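PDB 7CDY: glucose dehydrogenase from Serratia sp. FS14, which belongs to the glucose/sorbosone dehydrogenase family and folds as a beta-propeller that holds a bound calcium ion. Local coordinates for residues K128-R133 against G203-H208. Sequence-based numbering, arbitrary orientation.
With GOL (glycerol), chain C.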
ATOM      1  N   LYS A 128      -2.172   2.416  -0.285  1.00  9.65           N
ATOM      2  CA  LYS A 128      -1.051   2.134  -1.171  1.00  9.62           C
ATOM      3  C   LYS A 128      -1.340   2.618  -2.591  1.00  9.82           C
ATOM      4  O   LYS A 128      -2.492   2.671  -3.040  1.00 10.23           O
ATOM      5  CB  LYS A 128      -0.711   0.640  -1.183  1.00 10.40           C
ATOM      6  CG  LYS A 128      -0.311   0.023   0.181  1.00 11.16           C
ATOM      7  CD  LYS A 128       0.788   0.772   0.908  1.00 14.04           C
ATOM      8  CE  LYS A 128       2.176   0.236   0.623  1.00 12.74           C
ATOM      9  NZ  LYS A 128       3.210   1.041   1.350  1.00 12.65           N
ATOM     10  N   LEU A 129      -0.267   2.980  -3.288  1.00  8.41           N
ATOM     11  CA  LEU A 129      -0.327   3.509  -4.647  1.00  8.21           C
ATOM     12  C   LEU A 129       0.652   2.734  -5.513  1.00  9.78           C
ATOM     13  O   LEU A 129       1.693   2.277  -5.031  1.00 10.48           O
ATOM     14  CB  LEU A 129       0.125   4.971  -4.684  1.00  9.31           C
ATOM     15  CG  LEU A 129      -0.624   5.934  -3.776  1.00  8.68           C
ATOM     16  CD1 LEU A 129       0.018   7.309  -3.833  1.00 10.84           C
ATOM     17  CD2 LEU A 129      -2.097   6.034  -4.154  1.00 10.77           C
ATOM     18  N   ALA A 130       0.347   2.622  -6.812  1.00 10.21           N
ATOM     19  CA  ALA A 130       1.294   2.021  -7.740  1.00  9.79           C
ATOM     20  C   ALA A 130       0.954   2.443  -9.161  1.00  9.36           C
ATOM     21  O   ALA A 130      -0.222   2.493  -9.535  1.00 11.63           O
ATOM     22  CB  ALA A 130       1.266   0.487  -7.651  1.00  9.70           C
ATOM     23  N   PHE A 131       1.989   2.704  -9.953  1.00  9.18           N
ATOM     24  CA  PHE A 131       1.797   2.949 -11.374  1.00 10.73           C
ATOM     25  C   PHE A 131       1.926   1.642 -12.154  1.00 11.80           C
ATOM     26  O   PHE A 131       2.710   0.760 -11.805  1.00 13.03           O
ATOM     27  CB  PHE A 131       2.811   3.984 -11.880  1.00 11.77           C
ATOM     28  CG  PHE A 131       2.467   5.398 -11.504  1.00 11.35           C
ATOM     29  CD1 PHE A 131       1.528   6.109 -12.235  1.00 11.99           C
ATOM     30  CD2 PHE A 131       3.070   6.021 -10.419  1.00 13.47           C
ATOM     31  CE1 PHE A 131       1.193   7.404 -11.879  1.00 13.67           C
ATOM     32  CE2 PHE A 131       2.741   7.322 -10.081  1.00 13.10           C
ATOM     33  CZ  PHE A 131       1.798   8.007 -10.807  1.00 13.20           C
ATOM     34  N   ASP A 132       1.132   1.514 -13.215  1.00 12.81           N
ATOM     35  CA  ASP A 132       1.309   0.398 -14.135  1.00 14.12           C
ATOM     36  C   ASP A 132       2.284   0.791 -15.254  1.00 12.11           C
ATOM     37  O   ASP A 132       2.857   1.880 -15.250  1.00 16.05           O
ATOM     38  CB  ASP A 132      -0.044  -0.159 -14.598  1.00 17.15           C
ATOM     39  CG  ASP A 132      -0.735   0.703 -15.660  1.00 15.32           C
ATOM     40  OD1 ASP A 132      -0.197   1.728 -16.099  1.00 15.36           O
ATOM     41  OD2 ASP A 132      -1.862   0.324 -16.048  1.00 22.08           O
ATOM     42  N   ARG A 133       2.470  -0.103 -16.233  1.00 18.10           N
ATOM     43  CA  ARG A 133       3.465   0.142 -17.281  1.00 18.27           C
ATOM     44  C   ARG A 133       3.113   1.339 -18.158  1.00 20.78           C
ATOM     45  O   ARG A 133       4.014   1.970 -18.726  1.00 22.96           O
ATOM     46  CB  ARG A 133       3.639  -1.102 -18.152  1.00 24.06           C
ATOM     47  CG  ARG A 133       4.537  -2.176 -17.550  1.00 21.66           C
ATOM     48  CD  ARG A 133       4.551  -3.413 -18.438  1.00 21.85           C
ATOM     49  NE  ARG A 133       5.375  -4.485 -17.889  1.00 22.70           N
ATOM     50  CZ  ARG A 133       5.511  -5.681 -18.452  1.00 25.30           C
ATOM     51  NH1 ARG A 133       4.868  -5.959 -19.577  1.00 32.00           N
ATOM     52  NH2 ARG A 133       6.286  -6.600 -17.890  1.00 25.18           N
ATOM     53  N   GLY A 203       3.535  -7.605 -15.874  1.00 15.08           N
ATOM     54  CA  GLY A 203       2.861  -6.338 -16.042  1.00 16.20           C
ATOM     55  C   GLY A 203       1.539  -6.219 -15.324  1.00 14.09           C
ATOM     56  O   GLY A 203       0.850  -5.207 -15.492  1.00 16.55           O
ATOM     57  N   ALA A 204       1.171  -7.202 -14.511  1.00 13.49           N
ATOM     58  CA  ALA A 204      -0.077  -7.152 -13.762  1.00 11.65           C
ATOM     59  C   ALA A 204       0.130  -6.520 -12.392  1.00 10.76           C
ATOM     60  O   ALA A 204       1.141  -6.761 -11.724  1.00 12.69           O
ATOM     61  CB  ALA A 204      -0.636  -8.560 -13.569  1.00 13.65           C
ATOM     62  N   ILE A 205      -0.852  -5.727 -11.968  1.00 10.35           N
ATOM     63  CA  ILE A 205      -0.911  -5.250 -10.587  1.00 10.14           C
ATOM     64  C   ILE A 205      -1.324  -6.391  -9.666  1.00 10.84           C
ATOM     65  O   ILE A 205      -2.326  -7.076  -9.912  1.00 11.35           O
ATOM     66  CB  ILE A 205      -1.891  -4.070 -10.480  1.00 10.22           C
ATOM     67  CG1 ILE A 205      -1.365  -2.848 -11.242  1.00 12.41           C
ATOM     68  CG2 ILE A 205      -2.182  -3.730  -9.007  1.00 13.57           C
ATOM     69  CD1 ILE A 205      -0.254  -2.104 -10.519  1.00 13.64           C
ATOM     70  N   TRP A 206      -0.552  -6.606  -8.603  1.00 10.04           N
ATOM     71  CA  TRP A 206      -0.910  -7.508  -7.515  1.00  9.83           C
ATOM     72  C   TRP A 206      -1.197  -6.686  -6.264  1.00  9.94           C
ATOM     73  O   TRP A 206      -0.716  -5.553  -6.109  1.00  9.75           O
ATOM     74  CB  TRP A 206       0.212  -8.508  -7.215  1.00 11.06           C
ATOM     75  CG  TRP A 206       0.493  -9.542  -8.290  1.00 10.31           C
ATOM     76  CD1 TRP A 206       0.279  -9.434  -9.642  1.00 13.91           C
ATOM     77  CD2 TRP A 206       1.092 -10.829  -8.081  1.00 10.40           C
ATOM     78  NE1 TRP A 206       0.691 -10.597 -10.273  1.00 12.65           N
ATOM     79  CE2 TRP A 206       1.192 -11.462  -9.334  1.00 11.23           C
ATOM     80  CE3 TRP A 206       1.542 -11.508  -6.946  1.00 10.83           C
ATOM     81  CZ2 TRP A 206       1.733 -12.749  -9.485  1.00 12.30           C
ATOM     82  CZ3 TRP A 206       2.078 -12.787  -7.095  1.00 12.71           C
ATOM     83  CH2 TRP A 206       2.170 -13.387  -8.355  1.00 12.40           C
ATOM     84  N   GLU A 207      -1.972  -7.278  -5.354  1.00  9.56           N
ATOM     85  CA  GLU A 207      -2.476  -6.577  -4.183  1.00  9.01           C
ATOM     86  C   GLU A 207      -2.468  -7.535  -3.005  1.00  9.26           C
ATOM     87  O   GLU A 207      -2.603  -8.749  -3.184  1.00 10.18           O
ATOM     88  CB  GLU A 207      -3.903  -6.059  -4.456  1.00  9.41           C
ATOM     89  CG  GLU A 207      -4.628  -5.414  -3.284  1.00 10.05           C
ATOM     90  CD  GLU A 207      -5.542  -6.362  -2.526  1.00 11.11           C
ATOM     91  OE1 GLU A 207      -5.456  -7.595  -2.713  1.00 12.87           O
ATOM     92  OE2 GLU A 207      -6.336  -5.850  -1.706  1.00 10.05           O
ATOM     93  N   HIS A 208      -2.326  -6.997  -1.794  1.00  8.19           N
ATOM     94  CA  HIS A 208      -2.592  -7.811  -0.612  1.00  7.75           C
ATOM     95  C   HIS A 208      -3.377  -7.004   0.413  1.00  8.32           C
ATOM     96  O   HIS A 208      -3.420  -5.770   0.364  1.00  8.44           O
ATOM     97  CB  HIS A 208      -1.352  -8.554  -0.066  1.00  8.48           C
ATOM     98  CG  HIS A 208      -0.319  -7.682   0.578  1.00  8.27           C
ATOM     99  ND1 HIS A 208      -0.597  -6.835   1.630  1.00  8.40           N
ATOM    100  CD2 HIS A 208       1.018  -7.600   0.372  1.00  9.14           C
ATOM    101  CE1 HIS A 208       0.522  -6.244   2.019  1.00  8.52           C
ATOM    102  NE2 HIS A 208       1.517  -6.695   1.277  1.00  9.43           N
TER
HETATM  103  C1  GOL C 401      -3.857  -4.320 -14.135  1.00 21.62           C
HETATM  104  O1  GOL C 401      -3.047  -5.364 -13.713  1.00 14.58           O
HETATM  105  C2  GOL C 401      -3.391  -3.891 -15.539  1.00 29.92           C
HETATM  106  O2  GOL C 401      -3.119  -4.970 -16.378  1.00 31.88           O
HETATM  107  C3  GOL C 401      -2.154  -3.039 -15.285  1.00 26.79           C
HETATM  108  O3  GOL C 401      -1.895  -2.372 -16.484  1.00 34.01           O
HETATM  109  O   HOH W   1       1.227  -2.622 -16.542  1.00 20.21           O
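Ile205 reaches from one blade of the beta-propeller toward Ala130 in another, and the pair illustrates how neighbouring sheets pack face to face, here with no direct hydrogen bond between residues 128-133 and 203-208. Strands 129-131 and 205-210 belong to separate four-stranded antiparallel sheets. With CG1 beside the backbone N (chi1 -67°), Ile205 extends its CD1 methyl to 4.2 Å from Ala130 CB, and the same methyl lies near Phe131 O. Leu196 and Phe138 also touch Ile205, continuing the apolar layer between the sheets. Nearer the surface the contact turns polar. The extended Arg133 side chain lays its guanidinium flat against the backbone of Gly203, whose CA sits 3.6 Å above the centre of the plane; Arg133 NH2 also hydrogen-bonds Pro200 O. The backbone angles of Gly203 (phi 81°) are suited to glycine. Between the strand ends, a glycerol, probably from the crystallisation liquor, links the two sides: its O3 donates to Asp132 OD2 (2.7 Å), while Ile205 N donates to its O1 (2.8 Å) with an N-H...O1 angle of 166°. Beside it, one water accepts from Arg133 N and donates to Gly203 O, both at 2.8 Å, and is hydrogen-bonded to glycerol O3 at 3.1 Å.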